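Local coordinates for tail spike protein gp49 (Pseudomonas phage LKA1, PDB 4RU4) that probably acts as a lyase on the O-specific polysaccharide of its Pseudomonas host, helping the phage through the cell envelope during virus entry, at residues G13-A18 against A68-P73; G87-A92 against V206-I211; F20-D25 against E54-A59. All coordinates share one frame; numbering follows the deposited sequence.

Interaction 1 (G13-A18 against A68-P73); sequences GRVTPA and APVHIP
R14 sends CG anti to its carbonyl carbon and then bends at chi3 (-90°), which folds the guanidinium back over A68: the methyl CB lies above the centre of one face, 3.4 Å from R14 CZ. V15 likewise has CG1 anti to its carbonyl carbon, on the A68 side; its side chain crosses that of V70 obliquely, V15 CG2 to V70 CG2 3.9 Å. The setting is the first parallel strand, 70-72, of what the pectin lyase-like family identifies as a right-handed beta-helix. The irregular N-terminal segment lies against the edge of that strand, and V15 and V70 form a single beta bridge.

Two bonds define the bridge. V15 N donates to P69 O at 3.0 Å with an N-H...O angle of 154°, and H71 N returns to V15 O at 2.8 Å, nearly straight at 167°. P69 O also takes a weak bond from the preceding amide, R14 N. V15 O carries a second, softer contact from V70 CA at 3.4 Å. A next parallel rung would join P17 N to H71 O, but proline has no N-H; H71 O instead faces T16 CA (a CA-H...O contact) and P17 CD.

V70 and I72 turn their CB atoms away from 13-18. They pack under helix 55-65, V70 on A63 and I72 on L60, whereas H71 and P73 turn theirs toward the N-terminal segment. Beside the R14-A68 contact, S74 of a second subunit packs on R14 and P69. R14 is poorly ordered, so its lid over A68 is less firmly placed than the bridge. The P17 ring crosses I72 at about a right angle, and P17 CD lies 3.1 Å from H71 O and 3.8 Å from P73 CD.

Interaction 2 (G87-A92 against V206-I211); sequences GSLQIA and VDIASI
L89 O receives D207 N, I91 N gives to D207 O, and I91 O receives A209 N; all three bonds measure 2.9 Å, the I91 N bond nearly straight at 169° and the A209 N bond more bent at 154°. This ladder marks two parallel strands, 89-92 and 206-209, whose short axes pass 4.7 Å apart at 18°. Between the rungs, V206 CA and A92 CA each set a C-H toward a carbonyl, L89 O and A209 O respectively.

On the face carrying L89, I91, V206 and I208, which looks into the beta-helix, I91 has CG2 anti to its backbone N, and this branch meets I211 CG2 at 4.1 Å, the two side chains crossing at about a right angle. L89 CD2 approaches I208 CD1 on the same face, though I208 has two conformers and the detail is doubtful.

Q90 and D207 share the other face. A water accepts from Q90 NE2 at 2.7 Å and gives D207 OD2 only a weak bond; NE2 also bonds T97 OG1 of a second subunit.

Farther out, L89 and V206 both rest on C114 of strand 113-120 across the beta-helix interior, while strands 70-72 and 232-234 continue the parallel pairing on either side.

Interaction 3 (F20-D25 against E54-A59); sequences FGAVGD and EIDWAA
D56 turns its carboxylate to the loop so that OD1 is gripped by two successive backbone amides. V23 N reaches it nearly head-on to the C-O bond, at 2.8 Å; G24 N comes to OD1 from the syn side, 28° out of the carboxylate plane, at 2.9 Å. G24 N also makes a weak, long bond to OD2, whose firmer partner is Q78 N of the neighbouring strand 75-79. With both oxygens held, the carboxylate has little freedom to rotate. Its CG stands anti to the carbonyl carbon (chi1 -70°), which carries the group out from the helix to the chain at V23-G24. D56 lies in the first turn of helix 55-65, two residues past E54, the N-cap, where the helix dipole would probably help stabilise a negative charge.

That helix packs on the first strands, 70-72 and 75-79, at the N-terminal end of the pectin lyase-like beta-helix, consistent with the helical cap common in this fold, and the loop 20-25 runs along its side. Its footing is tight and largely methyl-made: A59 CB sits 3.3 Å from both A22 N and F20 O, and A22 CB is 3.6 Å from A59 CB. One turn earlier, I55 holds CG2 anti to its backbone N, which places this methyl 3.2 Å from G21 O. Both carbonyls have polar partners as well, F20 O from Y45 OH and G21 O from R34 NH1. F20 CB lies 4.1 Å from A59 CB; the ring then leads away from A59, whose O approaches it obliquely, and rests on A62 and A63 of the same helix.

From the N terminus, the chain passes through 13-18 and then 20-25 before helix 55-65 returns to meet the second of these in interaction 3. The loop it closes is nested inside the longer one closed by interaction 1, when strand 70-72 reaches back to 13-18. The two touch where P17 O probably accepts a hydrogen bond from A22 N. Interaction 2 follows in series and closes a separate, longer loop rich in strands, so no loops cross. Strand 89-93 borders strand 70-72, with probable hydrogen bonds from I72 N to A92 O and from A92 N to V70 O. Thus N-terminal segment, helix and successive parallel strands are joined in sequence.

Interaction 1 (G13-A18 against A68-P73)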
loop_
_atom_site.group_PDB
_atom_site.type_symbol
_atom_site.label_atom_id
_atom_site.label_comp_id
_atom_site.label_asym_id
_atom_site.label_seq_id
_atom_site.Cartn_x
_atom_site.Cartn_y
_atom_site.Cartn_z
ATOM N N GLY B 13 -14.936 28.038 -15.708
ATOM C CA GLY B 13 -16.282 27.863 -16.225
ATOM C C GLY B 13 -16.714 28.991 -17.147
ATOM O O GLY B 13 -16.035 30.009 -17.246
ATOM N N ARG B 14 -17.846 28.814 -17.822
ATOM C CA ARG B 14 -18.365 29.830 -18.735
ATOM C C ARG B 14 -19.050 31.014 -18.023
ATOM O O ARG B 14 -18.600 32.151 -18.164
ATOM C CB ARG B 14 -19.315 29.209 -19.764
ATOM C CG ARG B 14 -18.649 28.413 -20.866
ATOM C CD ARG B 14 -19.613 28.240 -22.043
ATOM N NE ARG B 14 -20.455 27.043 -21.951
ATOM C CZ ARG B 14 -21.649 26.902 -22.534
ATOM N NH1 ARG B 14 -22.330 25.767 -22.392
ATOM N NH2 ARG B 14 -22.175 27.895 -23.247
ATOM N N VAL B 15 -20.120 30.758 -17.268
ATOM C CA VAL B 15 -20.868 31.843 -16.624
ATOM C C VAL B 15 -20.526 32.029 -15.148
ATOM O O VAL B 15 -20.012 31.120 -14.505
ATOM C CB VAL B 15 -22.402 31.648 -16.737
ATOM C CG1 VAL B 15 -22.812 31.500 -18.194
ATOM C CG2 VAL B 15 -22.855 30.433 -15.925
ATOM N N THR B 16 -20.824 33.208 -14.612
ATOM C CA THR B 16 -20.624 33.460 -13.192
ATOM C C THR B 16 -21.942 33.849 -12.551
ATOM O O THR B 16 -22.861 34.284 -13.247
ATOM C CB THR B 16 -19.610 34.587 -12.936
ATOM O OG1 THR B 16 -20.118 35.813 -13.480
ATOM C CG2 THR B 16 -18.259 34.241 -13.551
ATOM N N PRO B 17 -22.041 33.714 -11.219
ATOM C CA PRO B 17 -23.235 34.213 -10.516
ATOM C C PRO B 17 -23.413 35.730 -10.731
ATOM O O PRO B 17 -24.546 36.201 -10.849
ATOM C CB PRO B 17 -22.921 33.921 -9.037
ATOM C CG PRO B 17 -21.912 32.791 -9.070
ATOM C CD PRO B 17 -21.094 33.035 -10.310
ATOM N N ALA B 18 -22.311 36.484 -10.759
ATOM C CA ALA B 18 -22.360 37.932 -11.015
ATOM C C ALA B 18 -23.135 38.283 -12.278
ATOM O O ALA B 18 -23.909 39.243 -12.292
ATOM C CB ALA B 18 -20.940 38.521 -11.104
ATOM N N ALA B 68 -24.508 26.070 -18.951
ATOM C CA ALA B 68 -23.072 26.303 -19.059
ATOM C C ALA B 68 -22.361 25.952 -17.752
ATOM O O ALA B 68 -22.969 26.007 -16.673
ATOM C CB ALA B 68 -22.811 27.758 -19.424
ATOM N N PRO B 69 -21.058 25.600 -17.834
ATOM C CA PRO B 69 -20.272 25.439 -16.610
ATOM C C PRO B 69 -20.266 26.750 -15.836
ATOM O O PRO B 69 -20.207 27.828 -16.436
ATOM C CB PRO B 69 -18.849 25.111 -17.127
ATOM C CG PRO B 69 -19.059 24.551 -18.483
ATOM C CD PRO B 69 -20.269 25.298 -19.043
ATOM N N VAL B 70 -20.350 26.655 -14.512
ATOM C CA VAL B 70 -20.437 27.829 -13.659
ATOM C C VAL B 70 -19.127 28.040 -12.916
ATOM O O VAL B 70 -18.608 27.122 -12.282
ATOM C CB VAL B 70 -21.594 27.677 -12.652
ATOM C CG1 VAL B 70 -21.679 28.883 -11.701
ATOM C CG2 VAL B 70 -22.908 27.491 -13.424
ATOM N N HIS B 71 -18.588 29.249 -13.010
ATOM C CA HIS B 71 -17.437 29.617 -12.216
ATOM C C HIS B 71 -17.879 30.561 -11.106
ATOM O O HIS B 71 -18.536 31.564 -11.368
ATOM C CB HIS B 71 -16.354 30.304 -13.054
ATOM C CG HIS B 71 -15.210 30.788 -12.224
ATOM N ND1 HIS B 71 -14.326 29.927 -11.608
ATOM C CD2 HIS B 71 -14.842 32.035 -11.850
ATOM C CE1 HIS B 71 -13.451 30.625 -10.904
ATOM N NE2 HIS B 71 -13.740 31.907 -11.036
ATOM N N ILE B 72 -17.522 30.229 -9.871
ATOM C CA ILE B 72 -17.915 31.033 -8.720
ATOM C C ILE B 72 -16.681 31.742 -8.180
ATOM O O ILE B 72 -15.846 31.130 -7.550
ATOM C CB ILE B 72 -18.519 30.153 -7.596
ATOM C CG1 ILE B 72 -19.744 29.393 -8.107
ATOM C CG2 ILE B 72 -18.886 31.002 -6.365
ATOM C CD1 ILE B 72 -20.517 28.662 -7.003
ATOM N N PRO B 73 -16.582 33.056 -8.417
ATOM C CA PRO B 73 -15.496 33.894 -7.888
ATOM C C PRO B 73 -15.552 33.900 -6.381
ATOM O O PRO B 73 -16.650 33.683 -5.872
ATOM C CB PRO B 73 -15.879 35.299 -8.382
ATOM C CG PRO B 73 -16.741 35.053 -9.566
ATOM C CD PRO B 73 -17.547 33.831 -9.204
#

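Interaction 2 (G87-A92 against V206-I211)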
loop_
_atom_site.group_PDB
_atom_site.type_symbol
_atom_site.label_atom_id
_atom_site.label_comp_id
_atom_site.label_asym_id
_atom_site.label_seq_id
_atom_site.Cartn_x
_atom_site.Cartn_y
_atom_site.Cartn_z
ATOM N N GLY B 87 -29.560 15.652 -14.264
ATOM C CA GLY B 87 -28.587 15.306 -15.296
ATOM C C GLY B 87 -27.146 15.804 -15.155
ATOM O O GLY B 87 -26.215 14.989 -15.128
ATOM N N SER B 88 -26.940 17.115 -15.092
ATOM C CA SER B 88 -25.574 17.661 -15.056
ATOM C C SER B 88 -25.400 18.874 -14.113
ATOM O O SER B 88 -26.297 19.685 -13.968
ATOM C CB SER B 88 -25.125 18.055 -16.463
ATOM O OG SER B 88 -25.328 19.438 -16.683
ATOM N N LEU B 89 -24.233 18.999 -13.489
ATOM C CA LEU B 89 -23.964 20.133 -12.618
ATOM C C LEU B 89 -22.476 20.370 -12.689
ATOM O O LEU B 89 -21.705 19.479 -12.341
ATOM C CB LEU B 89 -24.338 19.779 -11.172
ATOM C CG LEU B 89 -24.165 20.861 -10.094
ATOM C CD1 LEU B 89 -25.057 22.085 -10.385
ATOM C CD2 LEU B 89 -24.494 20.310 -8.718
ATOM N N GLN B 90 -22.072 21.550 -13.158
ATOM C CA GLN B 90 -20.653 21.880 -13.282
ATOM C C GLN B 90 -20.407 23.177 -12.554
ATOM O O GLN B 90 -20.911 24.226 -12.969
ATOM C CB GLN B 90 -20.277 22.044 -14.752
ATOM C CG GLN B 90 -20.480 20.780 -15.552
ATOM C CD GLN B 90 -20.263 21.046 -17.019
ATOM O OE1 GLN B 90 -21.122 21.625 -17.678
ATOM N NE2 GLN B 90 -19.107 20.663 -17.526
ATOM N N ILE B 91 -19.668 23.101 -11.448
ATOM C CA ILE B 91 -19.417 24.280 -10.619
ATOM C C ILE B 91 -17.974 24.249 -10.167
ATOM O O ILE B 91 -17.523 23.239 -9.616
ATOM C CB ILE B 91 -20.317 24.281 -9.359
ATOM C CG1 ILE B 91 -21.757 24.582 -9.732
ATOM C CG2 ILE B 91 -19.793 25.294 -8.295
ATOM C CD1 ILE B 91 -22.710 24.129 -8.678
ATOM N N ALA B 92 -17.244 25.329 -10.429
ATOM C CA ALA B 92 -15.867 25.455 -9.973
ATOM C C ALA B 92 -15.636 26.858 -9.401
ATOM O O ALA B 92 -16.107 27.840 -9.979
ATOM C CB ALA B 92 -14.896 25.176 -11.126
ATOM N N VAL B 206 -21.107 15.766 -14.100
ATOM C CA VAL B 206 -21.075 16.337 -12.758
ATOM C C VAL B 206 -19.650 16.564 -12.291
ATOM O O VAL B 206 -18.842 15.633 -12.207
ATOM C CB VAL B 206 -21.854 15.470 -11.746
ATOM C CG1 VAL B 206 -21.708 16.015 -10.322
ATOM C CG2 VAL B 206 -23.321 15.421 -12.180
ATOM N N ASP B 207 -19.343 17.825 -11.997
ATOM C CA ASP B 207 -17.994 18.202 -11.609
ATOM C C ASP B 207 -18.121 19.381 -10.645
ATOM O O ASP B 207 -18.567 20.456 -11.029
ATOM C CB ASP B 207 -17.178 18.578 -12.860
ATOM C CG ASP B 207 -15.679 18.695 -12.580
ATOM O OD1 ASP B 207 -15.287 18.775 -11.401
ATOM O OD2 ASP B 207 -14.888 18.730 -13.552
ATOM N N ILE B 208 -17.768 19.143 -9.391
ATOM C CA ILE B 208 -17.815 20.169 -8.366
ATOM C C ILE B 208 -16.386 20.320 -7.884
ATOM O O ILE B 208 -15.745 19.338 -7.500
ATOM C CB ILE B 208 -18.734 19.738 -7.194
ATOM C CG1 ILE B 208 -20.087 19.236 -7.719
ATOM C CG2 ILE B 208 -18.906 20.874 -6.170
ATOM C CD1 ILE B 208 -20.852 20.240 -8.545
ATOM N N ALA B 209 -15.861 21.533 -7.929
ATOM C CA ALA B 209 -14.495 21.733 -7.460
ATOM C C ALA B 209 -14.233 23.092 -6.842
ATOM O O ALA B 209 -14.853 24.085 -7.220
ATOM C CB ALA B 209 -13.498 21.459 -8.602
ATOM N N SER B 210 -13.319 23.111 -5.878
ATOM C CA SER B 210 -12.683 24.354 -5.455
ATOM C C SER B 210 -13.679 25.361 -4.951
ATOM O O SER B 210 -13.658 26.531 -5.384
ATOM C CB SER B 210 -11.916 24.933 -6.633
ATOM O OG SER B 210 -10.806 24.109 -6.932
ATOM N N ILE B 211 -14.560 24.898 -4.062
ATOM C CA ILE B 211 -15.532 25.751 -3.390
ATOM C C ILE B 211 -15.580 25.312 -1.922
ATOM O O ILE B 211 -15.052 24.252 -1.548
ATOM C CB ILE B 211 -16.950 25.644 -4.004
ATOM C CG1 ILE B 211 -17.459 24.191 -3.946
ATOM C CG2 ILE B 211 -16.988 26.188 -5.440
ATOM C CD1 ILE B 211 -18.978 24.026 -4.058
HETATM O O HOH W 1 -17.003 20.250 -15.846
#

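Interaction 3 (F20-D25 against E54-A59)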
loop_
_atom_site.group_PDB
_atom_site.type_symbol
_atom_site.label_atom_id
_atom_site.label_comp_id
_atom_site.label_asym_id
_atom_site.label_seq_id
_atom_site.Cartn_x
_atom_site.Cartn_y
_atom_site.Cartn_z
ATOM N N PHE B 20 -25.524 36.842 -13.442
ATOM C CA PHE B 20 -26.937 36.633 -13.202
ATOM C C PHE B 20 -27.417 37.448 -12.010
ATOM O O PHE B 20 -28.495 37.183 -11.457
ATOM C CB PHE B 20 -27.256 35.142 -13.056
ATOM C CG PHE B 20 -27.073 34.366 -14.332
ATOM C CD1 PHE B 20 -25.829 33.882 -14.684
ATOM C CD2 PHE B 20 -28.140 34.166 -15.208
ATOM C CE1 PHE B 20 -25.635 33.184 -15.879
ATOM C CE2 PHE B 20 -27.952 33.465 -16.423
ATOM C CZ PHE B 20 -26.701 32.975 -16.743
ATOM N N GLY B 21 -26.617 38.439 -11.608
ATOM C CA GLY B 21 -27.056 39.389 -10.599
ATOM C C GLY B 21 -26.668 39.136 -9.148
ATOM O O GLY B 21 -27.108 39.864 -8.273
ATOM N N ALA B 22 -25.830 38.133 -8.885
ATOM C CA ALA B 22 -25.392 37.829 -7.524
ATOM C C ALA B 22 -24.712 39.021 -6.838
ATOM O O ALA B 22 -24.110 39.889 -7.503
ATOM C CB ALA B 22 -24.417 36.633 -7.543
ATOM N N VAL B 23 -24.773 39.034 -5.506
ATOM C CA VAL B 23 -24.019 40.012 -4.723
ATOM C C VAL B 23 -22.791 39.345 -4.073
ATOM O O VAL B 23 -21.660 39.773 -4.287
ATOM C CB VAL B 23 -24.891 40.655 -3.632
ATOM C CG1 VAL B 23 -24.107 41.761 -2.893
ATOM C CG2 VAL B 23 -26.163 41.214 -4.245
ATOM N N GLY B 24 -23.019 38.298 -3.276
ATOM C CA GLY B 24 -21.922 37.550 -2.685
ATOM C C GLY B 24 -21.049 38.332 -1.713
ATOM O O GLY B 24 -19.847 38.057 -1.584
ATOM N N ASP B 25 -21.640 39.301 -1.022
ATOM C CA ASP B 25 -20.879 40.083 -0.042
ATOM C C ASP B 25 -21.023 39.578 1.402
ATOM O O ASP B 25 -20.564 40.228 2.336
ATOM C CB ASP B 25 -21.243 41.574 -0.123
ATOM C CG ASP B 25 -22.676 41.864 0.295
ATOM O OD1 ASP B 25 -23.408 40.953 0.779
ATOM O OD2 ASP B 25 -23.068 43.043 0.151
ATOM N N GLU B 54 -33.273 34.777 -1.566
ATOM C CA GLU B 54 -32.007 35.486 -1.705
ATOM C C GLU B 54 -31.639 35.719 -3.166
ATOM O O GLU B 54 -31.748 34.817 -4.001
ATOM C CB GLU B 54 -30.879 34.682 -1.024
ATOM C CG GLU B 54 -31.007 34.596 0.506
ATOM C CD GLU B 54 -30.632 35.895 1.215
ATOM O OE1 GLU B 54 -30.039 36.788 0.574
ATOM O OE2 GLU B 54 -30.929 36.021 2.424
ATOM N N ILE B 55 -31.193 36.928 -3.473
ATOM C CA ILE B 55 -30.641 37.211 -4.786
ATOM C C ILE B 55 -29.473 36.251 -5.135
ATOM O O ILE B 55 -29.389 35.773 -6.266
ATOM C CB ILE B 55 -30.216 38.704 -4.879
ATOM C CG1 ILE B 55 -31.473 39.595 -4.961
ATOM C CG2 ILE B 55 -29.262 38.940 -6.070
ATOM C CD1 ILE B 55 -31.246 41.088 -4.600
ATOM N N ASP B 56 -28.607 35.937 -4.165
ATOM C CA ASP B 56 -27.475 35.042 -4.441
ATOM C C ASP B 56 -27.970 33.674 -4.873
ATOM O O ASP B 56 -27.402 33.056 -5.776
ATOM C CB ASP B 56 -26.565 34.873 -3.219
ATOM C CG ASP B 56 -25.763 36.136 -2.889
ATOM O OD1 ASP B 56 -25.472 36.932 -3.809
ATOM O OD2 ASP B 56 -25.434 36.322 -1.696
ATOM N N TRP B 57 -29.028 33.193 -4.222
ATOM C CA TRP B 57 -29.574 31.899 -4.607
ATOM C C TRP B 57 -30.176 31.962 -6.015
ATOM O O TRP B 57 -29.896 31.104 -6.878
ATOM C CB TRP B 57 -30.628 31.392 -3.605
ATOM C CG TRP B 57 -31.371 30.214 -4.231
ATOM C CD1 TRP B 57 -30.972 28.901 -4.244
ATOM C CD2 TRP B 57 -32.595 30.270 -4.978
ATOM N NE1 TRP B 57 -31.880 28.134 -4.931
ATOM C CE2 TRP B 57 -32.883 28.950 -5.401
ATOM C CE3 TRP B 57 -33.471 31.302 -5.326
ATOM C CZ2 TRP B 57 -33.997 28.648 -6.148
ATOM C CZ3 TRP B 57 -34.600 30.999 -6.072
ATOM C CH2 TRP B 57 -34.853 29.682 -6.469
ATOM N N ALA B 58 -31.015 32.966 -6.241
ATOM C CA ALA B 58 -31.639 33.143 -7.551
ATOM C C ALA B 58 -30.570 33.219 -8.660
ATOM O O ALA B 58 -30.691 32.568 -9.703
ATOM C CB ALA B 58 -32.560 34.401 -7.557
ATOM N N ALA B 59 -29.508 33.981 -8.416
ATOM C CA ALA B 59 -28.427 34.113 -9.395
ATOM C C ALA B 59 -27.668 32.797 -9.642
ATOM O O ALA B 59 -27.378 32.436 -10.792
ATOM C CB ALA B 59 -27.445 35.243 -8.982
#